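Local coordinates for transcriptional regulator (Aquifex aeolicus, PDB 2EH3), which probably binds DNA through an N-terminal helix-turn-helix domain and regulates transcription as a member of the TetR/AcrR family, at residues I53-F65 against L76-V90. Sequence-based numbering, arbitrary orientation.
Sequences IIERTHKKIISLF and LLEMFLEVLYREKKV. With MG (magnesium ion), chain C; MG (magnesium ion), chain B.
Helix 46-67, running from the DNA-binding region into the C-terminal domain, packs nearly antiparallel on helix 73-86; the axes of 53-65 and 76-86 approach to 10.4 Å at 162°. Leu64 is a knob in the hole formed by Leu76, Met79, Phe80 and Val83. Its chi1 of 176° swings the branch over the facing helix, where CD1 lies 3.7 Å from Val83 CG2 and CD2 3.8 Å from Leu76 CD1. Beside it, the edge of Phe65 points at the face of Phe80 in a T-shaped pair, planes at 64°, and Ile61 CD1 approaches Phe80 CE1 at 3.7 Å. Where helix 73-86 ends, Glu87 bends at chi2 and grips two partners: Thr57 OG1 donates to Glu87 OE1 from the anti side (2.8 Å), and Lys60 NZ forms a salt bridge with Glu87 OE2 from the syn side (2.8 Å). Both donors lie out of the carboxylate plane, Lys60 more so. Beyond this polar cluster, Val90 CG1 meets Thr57 OG1 tip to tip and also touches Ile54 CD1. Away from the interface, Glu78 bridges two magnesium ions, one shared with Glu82, the other with Glu75. A helix linking the helix-turn-helix region to an all-helical C-terminal domain is characteristic of the TetR fold.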
ATOM      1  N   ILE A  53      -6.609   5.131 -18.709  1.00 13.30           N
ATOM      2  CA  ILE A  53      -5.447   4.256 -18.538  1.00 12.50           C
ATOM      3  C   ILE A  53      -5.790   3.195 -17.497  1.00 14.87           C
ATOM      4  O   ILE A  53      -5.543   2.001 -17.699  1.00 15.15           O
ATOM      5  CB  ILE A  53      -4.200   5.059 -18.047  1.00 13.13           C
ATOM      6  CG1 ILE A  53      -3.662   5.919 -19.190  1.00 14.04           C
ATOM      7  CG2 ILE A  53      -3.117   4.117 -17.539  1.00 15.19           C
ATOM      8  CD1 ILE A  53      -2.486   6.783 -18.779  1.00 14.10           C
ATOM      9  N   ILE A  54      -6.355   3.644 -16.380  1.00 14.84           N
ATOM     10  CA  ILE A  54      -6.729   2.726 -15.320  1.00 14.93           C
ATOM     11  C   ILE A  54      -7.849   1.812 -15.776  1.00 16.74           C
ATOM     12  O   ILE A  54      -7.784   0.583 -15.567  1.00 17.66           O
ATOM     13  CB  ILE A  54      -7.155   3.511 -14.058  1.00 14.13           C
ATOM     14  CG1 ILE A  54      -5.973   4.376 -13.579  1.00 16.04           C
ATOM     15  CG2 ILE A  54      -7.638   2.547 -12.952  1.00 13.21           C
ATOM     16  CD1 ILE A  54      -4.706   3.592 -13.191  1.00 16.83           C
ATOM     17  N   GLU A  55      -8.859   2.394 -16.420  1.00 17.83           N
ATOM     18  CA  GLU A  55     -10.008   1.623 -16.888  1.00 20.34           C
ATOM     19  C   GLU A  55      -9.598   0.493 -17.834  1.00 20.53           C
ATOM     20  O   GLU A  55     -10.141  -0.623 -17.766  1.00 19.05           O
ATOM     21  CB  GLU A  55     -11.005   2.545 -17.579  1.00 21.28           C
ATOM     22  CG  GLU A  55     -12.398   1.967 -17.728  1.00 24.75           C
ATOM     23  CD  GLU A  55     -13.145   1.893 -16.409  1.00 26.17           C
ATOM     24  OE1 GLU A  55     -12.649   2.438 -15.397  1.00 27.79           O
ATOM     25  OE2 GLU A  55     -14.239   1.294 -16.391  1.00 29.52           O
ATOM     26  N   ARG A  56      -8.645   0.766 -18.716  1.00 20.77           N
ATOM     27  CA  ARG A  56      -8.220  -0.265 -19.649  1.00 19.01           C
ATOM     28  C   ARG A  56      -7.462  -1.398 -18.955  1.00 19.79           C
ATOM     29  O   ARG A  56      -7.620  -2.562 -19.335  1.00 18.89           O
ATOM     30  CB  ARG A  56      -7.407   0.348 -20.781  1.00 19.69           C
ATOM     31  CG  ARG A  56      -8.279   1.131 -21.728  1.00 20.40           C
ATOM     32  CD  ARG A  56      -7.475   1.624 -22.907  1.00 20.02           C
ATOM     33  NE  ARG A  56      -8.343   2.309 -23.855  1.00 19.56           N
ATOM     34  CZ  ARG A  56      -8.170   2.287 -25.168  1.00 19.96           C
ATOM     35  NH1 ARG A  56      -7.152   1.619 -25.696  1.00 21.07           N
ATOM     36  NH2 ARG A  56      -9.026   2.921 -25.946  1.00 21.77           N
ATOM     37  N   THR A  57      -6.662  -1.084 -17.928  1.00 18.81           N
ATOM     38  CA  THR A  57      -5.958  -2.153 -17.224  1.00 17.95           C
ATOM     39  C   THR A  57      -6.979  -2.917 -16.366  1.00 17.07           C
ATOM     40  O   THR A  57      -6.894  -4.143 -16.239  1.00 18.62           O
ATOM     41  CB  THR A  57      -4.774  -1.611 -16.362  1.00 19.03           C
ATOM     42  OG1 THR A  57      -3.755  -1.104 -17.235  1.00 20.70           O
ATOM     43  CG2 THR A  57      -4.141  -2.720 -15.545  1.00 20.01           C
ATOM     44  N   HIS A  58      -7.960  -2.215 -15.818  1.00 16.81           N
ATOM     45  CA  HIS A  58      -9.004  -2.875 -15.019  1.00 17.05           C
ATOM     46  C   HIS A  58      -9.751  -3.853 -15.918  1.00 17.43           C
ATOM     47  O   HIS A  58     -10.098  -4.961 -15.495  1.00 15.88           O
ATOM     48  CB  HIS A  58     -10.004  -1.851 -14.478  1.00 18.73           C
ATOM     49  CG  HIS A  58     -11.106  -2.454 -13.654  1.00 18.74           C
ATOM     50  ND1 HIS A  58     -12.394  -1.964 -13.667  1.00 18.92           N
ATOM     51  CD2 HIS A  58     -11.108  -3.486 -12.776  1.00 20.87           C
ATOM     52  CE1 HIS A  58     -13.141  -2.665 -12.833  1.00 20.16           C
ATOM     53  NE2 HIS A  58     -12.387  -3.594 -12.278  1.00 19.68           N
ATOM     54  N   LYS A  59     -10.021  -3.435 -17.151  1.00 17.38           N
ATOM     55  CA  LYS A  59     -10.728  -4.307 -18.088  1.00 16.78           C
ATOM     56  C   LYS A  59      -9.953  -5.578 -18.357  1.00 15.86           C
ATOM     57  O   LYS A  59     -10.571  -6.618 -18.583  1.00 14.83           O
ATOM     58  CB  LYS A  59     -11.046  -3.573 -19.390  1.00 18.66           C
ATOM     59  CG  LYS A  59     -12.299  -2.731 -19.260  1.00 22.05           C
ATOM     60  CD  LYS A  59     -12.482  -1.775 -20.419  1.00 26.32           C
ATOM     61  CE  LYS A  59     -13.859  -1.165 -20.365  1.00 28.26           C
ATOM     62  NZ  LYS A  59     -14.198  -0.725 -18.981  1.00 29.73           N
ATOM     63  N   LYS A  60      -8.618  -5.510 -18.347  1.00 15.69           N
ATOM     64  CA  LYS A  60      -7.815  -6.717 -18.556  1.00 15.35           C
ATOM     65  C   LYS A  60      -8.015  -7.622 -17.342  1.00 15.52           C
ATOM     66  O   LYS A  60      -7.980  -8.854 -17.468  1.00 17.62           O
ATOM     67  CB  LYS A  60      -6.316  -6.383 -18.708  1.00 16.24           C
ATOM     68  CG  LYS A  60      -6.000  -5.715 -20.026  1.00 19.53           C
ATOM     69  CD  LYS A  60      -4.558  -5.225 -20.105  1.00 21.09           C
ATOM     70  CE  LYS A  60      -4.371  -4.412 -21.386  1.00 22.99           C
ATOM     71  NZ  LYS A  60      -3.120  -3.599 -21.411  1.00 25.63           N
ATOM     72  N   ILE A  61      -8.217  -7.012 -16.172  1.00 16.53           N
ATOM     73  CA  ILE A  61      -8.429  -7.779 -14.950  1.00 15.35           C
ATOM     74  C   ILE A  61      -9.801  -8.439 -14.987  1.00 14.97           C
ATOM     75  O   ILE A  61      -9.947  -9.615 -14.632  1.00 15.29           O
ATOM     76  CB  ILE A  61      -8.302  -6.882 -13.699  1.00 16.03           C
ATOM     77  CG1 ILE A  61      -6.868  -6.338 -13.616  1.00 17.67           C
ATOM     78  CG2 ILE A  61      -8.624  -7.684 -12.435  1.00 16.24           C
ATOM     79  CD1 ILE A  61      -5.801  -7.404 -13.545  1.00 20.05           C
ATOM     80  N   ILE A  62     -10.805  -7.687 -15.416  1.00 15.71           N
ATOM     81  CA  ILE A  62     -12.145  -8.255 -15.537  1.00 15.25           C
ATOM     82  C   ILE A  62     -12.071  -9.444 -16.504  1.00 15.78           C
ATOM     83  O   ILE A  62     -12.623 -10.512 -16.216  1.00 14.49           O
ATOM     84  CB  ILE A  62     -13.137  -7.201 -16.055  1.00 16.20           C
ATOM     85  CG1 ILE A  62     -13.300  -6.128 -14.978  1.00 16.79           C
ATOM     86  CG2 ILE A  62     -14.497  -7.837 -16.421  1.00 17.68           C
ATOM     87  CD1 ILE A  62     -14.247  -4.999 -15.380  1.00 17.56           C
ATOM     88  N   SER A  63     -11.403  -9.260 -17.643  1.00 15.53           N
ATOM     89  CA  SER A  63     -11.255 -10.347 -18.623  1.00 16.83           C
ATOM     90  C   SER A  63     -10.572 -11.562 -18.015  1.00 16.40           C
ATOM     91  O   SER A  63     -10.976 -12.703 -18.265  1.00 15.03           O
ATOM     92  CB  SER A  63     -10.432  -9.879 -19.829  1.00 18.29           C
ATOM     93  OG  SER A  63     -11.179  -8.949 -20.576  1.00 22.52           O
ATOM     94  N   LEU A  64      -9.525 -11.319 -17.230  1.00 16.13           N
ATOM     95  CA  LEU A  64      -8.803 -12.399 -16.583  1.00 18.05           C
ATOM     96  C   LEU A  64      -9.760 -13.260 -15.748  1.00 17.27           C
ATOM     97  O   LEU A  64      -9.733 -14.494 -15.828  1.00 18.20           O
ATOM     98  CB  LEU A  64      -7.694 -11.822 -15.690  1.00 20.79           C
ATOM     99  CG  LEU A  64      -6.882 -12.809 -14.845  1.00 25.04           C
ATOM    100  CD1 LEU A  64      -5.403 -12.455 -14.931  1.00 24.56           C
ATOM    101  CD2 LEU A  64      -7.342 -12.769 -13.411  1.00 25.27           C
ATOM    102  N   PHE A  65     -10.596 -12.615 -14.941  1.00 15.80           N
ATOM    103  CA  PHE A  65     -11.528 -13.359 -14.116  1.00 15.52           C
ATOM    104  C   PHE A  65     -12.533 -14.100 -14.979  1.00 16.68           C
ATOM    105  O   PHE A  65     -12.814 -15.262 -14.722  1.00 18.34           O
ATOM    106  CB  PHE A  65     -12.290 -12.429 -13.165  1.00 17.23           C
ATOM    107  CG  PHE A  65     -11.528 -12.076 -11.932  1.00 16.89           C
ATOM    108  CD1 PHE A  65     -11.262 -13.036 -10.969  1.00 18.99           C
ATOM    109  CD2 PHE A  65     -11.061 -10.775 -11.733  1.00 18.27           C
ATOM    110  CE1 PHE A  65     -10.541 -12.712  -9.826  1.00 20.21           C
ATOM    111  CE2 PHE A  65     -10.343 -10.450 -10.588  1.00 20.90           C
ATOM    112  CZ  PHE A  65     -10.087 -11.429  -9.635  1.00 20.52           C
ATOM    113  N   LEU A  76      -5.403 -19.334 -11.236  1.00  9.82           N
ATOM    114  CA  LEU A  76      -6.020 -18.029 -11.527  1.00  8.83           C
ATOM    115  C   LEU A  76      -5.076 -16.944 -10.961  1.00  8.34           C
ATOM    116  O   LEU A  76      -4.799 -15.928 -11.613  1.00  9.24           O
ATOM    117  CB  LEU A  76      -7.388 -17.910 -10.835  1.00 11.14           C
ATOM    118  CG  LEU A  76      -7.979 -16.495 -10.930  1.00 11.14           C
ATOM    119  CD1 LEU A  76      -8.443 -16.228 -12.346  1.00 13.19           C
ATOM    120  CD2 LEU A  76      -9.143 -16.362  -9.914  1.00 15.86           C
ATOM    121  N   LEU A  77      -4.584 -17.149  -9.741  1.00  8.05           N
ATOM    122  CA  LEU A  77      -3.701 -16.160  -9.139  1.00  8.57           C
ATOM    123  C   LEU A  77      -2.360 -16.028  -9.873  1.00  8.92           C
ATOM    124  O   LEU A  77      -1.817 -14.937  -9.952  1.00  9.06           O
ATOM    125  CB  LEU A  77      -3.522 -16.461  -7.636  1.00 10.52           C
ATOM    126  CG  LEU A  77      -4.887 -16.222  -6.931  1.00 14.63           C
ATOM    127  CD1 LEU A  77      -5.001 -17.031  -5.626  1.00 15.16           C
ATOM    128  CD2 LEU A  77      -5.076 -14.739  -6.691  1.00 17.97           C
ATOM    129  N   GLU A  78      -1.830 -17.135 -10.405  1.00  8.51           N
ATOM    130  CA  GLU A  78      -0.613 -17.033 -11.175  1.00  8.66           C
ATOM    131  C   GLU A  78      -0.842 -16.117 -12.382  1.00  8.21           C
ATOM    132  O   GLU A  78       0.011 -15.289 -12.717  1.00  7.80           O
ATOM    133  CB  GLU A  78      -0.189 -18.413 -11.650  1.00  6.18           C
ATOM    134  CG  GLU A  78       1.052 -18.357 -12.596  1.00  8.66           C
ATOM    135  CD  GLU A  78       1.448 -19.687 -13.159  1.00 10.27           C
ATOM    136  OE1 GLU A  78       0.945 -20.740 -12.719  1.00  8.85           O
ATOM    137  OE2 GLU A  78       2.286 -19.668 -14.102  1.00  7.57           O
HETATM  138  N   MSE A  79      -1.996 -16.249 -13.021  1.00  8.25           N
HETATM  139  CA  MSE A  79      -2.314 -15.417 -14.181  1.00  9.16           C
HETATM  140  C   MSE A  79      -2.483 -13.958 -13.810  1.00  9.84           C
HETATM  141  O   MSE A  79      -2.077 -13.060 -14.554  1.00 11.49           O
HETATM  142  CB  MSE A  79      -3.599 -15.926 -14.821  1.00 14.64           C
HETATM  143  CG  MSE A  79      -3.984 -15.191 -16.063  1.00 15.61           C
HETATM  144 SE   MSE A  79      -2.879 -15.672 -17.590  1.00 28.65          SE
HETATM  145  CE  MSE A  79      -2.860 -17.525 -17.367  1.00 16.64           C
ATOM    146  N   PHE A  80      -3.093 -13.745 -12.648  1.00  9.40           N
ATOM    147  CA  PHE A  80      -3.339 -12.405 -12.102  1.00  9.78           C
ATOM    148  C   PHE A  80      -1.977 -11.734 -11.902  1.00  8.93           C
ATOM    149  O   PHE A  80      -1.775 -10.598 -12.305  1.00 10.25           O
ATOM    150  CB  PHE A  80      -4.132 -12.580 -10.768  1.00 12.27           C
ATOM    151  CG  PHE A  80      -4.770 -11.309 -10.199  1.00 15.04           C
ATOM    152  CD1 PHE A  80      -4.653 -10.070 -10.826  1.00 17.21           C
ATOM    153  CD2 PHE A  80      -5.470 -11.386  -8.997  1.00 18.30           C
ATOM    154  CE1 PHE A  80      -5.224  -8.918 -10.264  1.00 17.80           C
ATOM    155  CE2 PHE A  80      -6.050 -10.234  -8.423  1.00 19.75           C
ATOM    156  CZ  PHE A  80      -5.915  -9.005  -9.071  1.00 18.34           C
ATOM    157  N   LEU A  81      -1.037 -12.440 -11.276  1.00  8.57           N
ATOM    158  CA  LEU A  81       0.295 -11.878 -11.084  1.00  9.72           C
ATOM    159  C   LEU A  81       0.986 -11.613 -12.420  1.00 11.17           C
ATOM    160  O   LEU A  81       1.643 -10.593 -12.587  1.00 10.63           O
ATOM    161  CB  LEU A  81       1.145 -12.827 -10.226  1.00  9.90           C
ATOM    162  CG  LEU A  81       2.641 -12.479 -10.112  1.00  9.74           C
ATOM    163  CD1 LEU A  81       2.867 -11.137  -9.444  1.00 12.96           C
ATOM    164  CD2 LEU A  81       3.333 -13.597  -9.311  1.00 12.60           C
ATOM    165  N   GLU A  82       0.827 -12.510 -13.391  1.00  9.84           N
ATOM    166  CA  GLU A  82       1.475 -12.281 -14.666  1.00 11.58           C
ATOM    167  C   GLU A  82       0.964 -10.991 -15.332  1.00 11.00           C
ATOM    168  O   GLU A  82       1.761 -10.207 -15.858  1.00 12.81           O
ATOM    169  CB  GLU A  82       1.252 -13.486 -15.576  1.00 10.73           C
ATOM    170  CG  GLU A  82       2.082 -14.690 -15.158  1.00 10.40           C
ATOM    171  CD  GLU A  82       1.596 -15.971 -15.782  1.00  9.19           C
ATOM    172  OE1 GLU A  82       0.498 -15.951 -16.381  1.00 10.25           O
ATOM    173  OE2 GLU A  82       2.275 -17.031 -15.662  1.00  9.37           O
ATOM    174  N   VAL A  83      -0.353 -10.776 -15.297  1.00 12.66           N
ATOM    175  CA  VAL A  83      -0.928  -9.567 -15.888  1.00 12.51           C
ATOM    176  C   VAL A  83      -0.455  -8.339 -15.126  1.00 12.15           C
ATOM    177  O   VAL A  83      -0.043  -7.366 -15.748  1.00 12.55           O
ATOM    178  CB  VAL A  83      -2.469  -9.622 -15.900  1.00 14.79           C
ATOM    179  CG1 VAL A  83      -3.065  -8.232 -16.238  1.00 17.46           C
ATOM    180  CG2 VAL A  83      -2.912 -10.678 -16.925  1.00 18.37           C
ATOM    181  N   LEU A  84      -0.498  -8.370 -13.793  1.00 11.20           N
ATOM    182  CA  LEU A  84      -0.027  -7.199 -13.056  1.00 12.81           C
ATOM    183  C   LEU A  84       1.436  -6.889 -13.398  1.00 12.44           C
ATOM    184  O   LEU A  84       1.816  -5.718 -13.520  1.00 13.00           O
ATOM    185  CB  LEU A  84      -0.164  -7.409 -11.560  1.00 12.87           C
ATOM    186  CG  LEU A  84      -1.593  -7.559 -11.029  1.00 13.98           C
ATOM    187  CD1 LEU A  84      -1.558  -7.923  -9.548  1.00 14.59           C
ATOM    188  CD2 LEU A  84      -2.357  -6.262 -11.250  1.00 15.99           C
ATOM    189  N   TYR A  85       2.261  -7.937 -13.560  1.00 11.52           N
ATOM    190  CA  TYR A  85       3.671  -7.739 -13.867  1.00 12.27           C
ATOM    191  C   TYR A  85       3.832  -7.115 -15.253  1.00 12.66           C
ATOM    192  O   TYR A  85       4.626  -6.192 -15.420  1.00 14.19           O
ATOM    193  CB  TYR A  85       4.439  -9.073 -13.780  1.00 12.12           C
ATOM    194  CG  TYR A  85       5.939  -8.898 -13.770  1.00 10.72           C
ATOM    195  CD1 TYR A  85       6.634  -8.717 -12.562  1.00 13.26           C
ATOM    196  CD2 TYR A  85       6.650  -8.858 -14.960  1.00 13.14           C
ATOM    197  CE1 TYR A  85       8.035  -8.495 -12.547  1.00 15.18           C
ATOM    198  CE2 TYR A  85       8.052  -8.630 -14.963  1.00 14.04           C
ATOM    199  CZ  TYR A  85       8.719  -8.455 -13.753  1.00 15.77           C
ATOM    200  OH  TYR A  85      10.075  -8.246 -13.753  1.00 18.40           O
ATOM    201  N   ARG A  86       3.099  -7.620 -16.241  1.00 14.28           N
ATOM    202  CA  ARG A  86       3.146  -7.051 -17.600  1.00 14.54           C
ATOM    203  C   ARG A  86       2.694  -5.582 -17.559  1.00 14.99           C
ATOM    204  O   ARG A  86       3.230  -4.739 -18.289  1.00 14.93           O
ATOM    205  CB  ARG A  86       2.208  -7.806 -18.551  1.00 19.34           C
ATOM    206  CG  ARG A  86       2.599  -9.243 -18.869  1.00 25.36           C
ATOM    207  CD  ARG A  86       1.968  -9.703 -20.193  1.00 29.14           C
ATOM    208  NE  ARG A  86       0.525  -9.467 -20.282  1.00 33.03           N
ATOM    209  CZ  ARG A  86      -0.409 -10.277 -19.787  1.00 35.15           C
ATOM    210  NH1 ARG A  86      -0.063 -11.394 -19.159  1.00 36.74           N
ATOM    211  NH2 ARG A  86      -1.692  -9.974 -19.931  1.00 37.86           N
ATOM    212  N   GLU A  87       1.704  -5.301 -16.714  1.00 13.00           N
ATOM    213  CA  GLU A  87       1.149  -3.944 -16.550  1.00 14.04           C
ATOM    214  C   GLU A  87       1.826  -3.204 -15.394  1.00 12.88           C
ATOM    215  O   GLU A  87       1.238  -2.279 -14.852  1.00 11.66           O
ATOM    216  CB  GLU A  87      -0.365  -4.014 -16.246  1.00 15.23           C
ATOM    217  CG  GLU A  87      -1.200  -4.763 -17.283  1.00 17.16           C
ATOM    218  CD  GLU A  87      -1.436  -3.956 -18.549  1.00 20.21           C
ATOM    219  OE1 GLU A  87      -1.867  -2.788 -18.423  1.00 22.57           O
ATOM    220  OE2 GLU A  87      -1.201  -4.494 -19.651  1.00 21.45           O
ATOM    221  N   LYS A  88       3.078  -3.535 -15.055  1.00 13.49           N
ATOM    222  CA  LYS A  88       3.697  -2.897 -13.887  1.00 12.89           C
ATOM    223  C   LYS A  88       3.813  -1.376 -13.917  1.00 12.40           C
ATOM    224  O   LYS A  88       3.789  -0.740 -12.868  1.00 11.70           O
ATOM    225  CB  LYS A  88       5.050  -3.552 -13.559  1.00 16.86           C
ATOM    226  CG  LYS A  88       6.055  -3.548 -14.675  1.00 19.43           C
ATOM    227  CD  LYS A  88       7.203  -4.485 -14.296  1.00 23.75           C
ATOM    228  CE  LYS A  88       8.052  -4.803 -15.509  1.00 26.42           C
ATOM    229  NZ  LYS A  88       7.238  -5.396 -16.612  1.00 28.97           N
ATOM    230  N   LYS A  89       3.906  -0.779 -15.104  1.00 11.57           N
ATOM    231  CA  LYS A  89       3.961   0.685 -15.169  1.00 12.31           C
ATOM    232  C   LYS A  89       2.630   1.264 -14.718  1.00 11.61           C
ATOM    233  O   LYS A  89       2.577   2.292 -14.031  1.00 10.56           O
ATOM    234  CB  LYS A  89       4.329   1.141 -16.596  1.00 13.67           C
ATOM    235  CG  LYS A  89       5.800   0.837 -16.924  1.00 19.81           C
ATOM    236  CD  LYS A  89       6.185   1.353 -18.303  1.00 22.17           C
ATOM    237  CE  LYS A  89       7.580   0.873 -18.700  1.00 24.20           C
ATOM    238  NZ  LYS A  89       8.642   1.437 -17.834  1.00 27.89           N
ATOM    239  N   VAL A  90       1.531   0.599 -15.072  1.00 10.71           N
ATOM    240  CA  VAL A  90       0.229   1.082 -14.659  1.00  9.61           C
ATOM    241  C   VAL A  90       0.033   0.820 -13.164  1.00  9.35           C
ATOM    242  O   VAL A  90      -0.600   1.618 -12.487  1.00  8.54           O
ATOM    243  CB  VAL A  90      -0.894   0.427 -15.495  1.00  8.87           C
ATOM    244  CG1 VAL A  90      -2.269   0.893 -15.015  1.00 11.96           C
ATOM    245  CG2 VAL A  90      -0.693   0.772 -16.969  1.00 11.16           C
TER
HETATM  246 MG    MG C1002       1.904 -19.385 -16.385  1.00  4.14          MG
HETATM  247 MG    MG B1001       0.849 -22.783 -13.853  1.00  5.16          MG
HETATM  248  O   HOH W   1      -0.257 -18.539 -15.980  1.00  9.20           O
HETATM  249  O   HOH W   2       0.252 -24.995 -14.535  1.00 11.88           O
HETATM  250  O   HOH W   3       2.290 -23.710 -12.241  1.00 14.49           O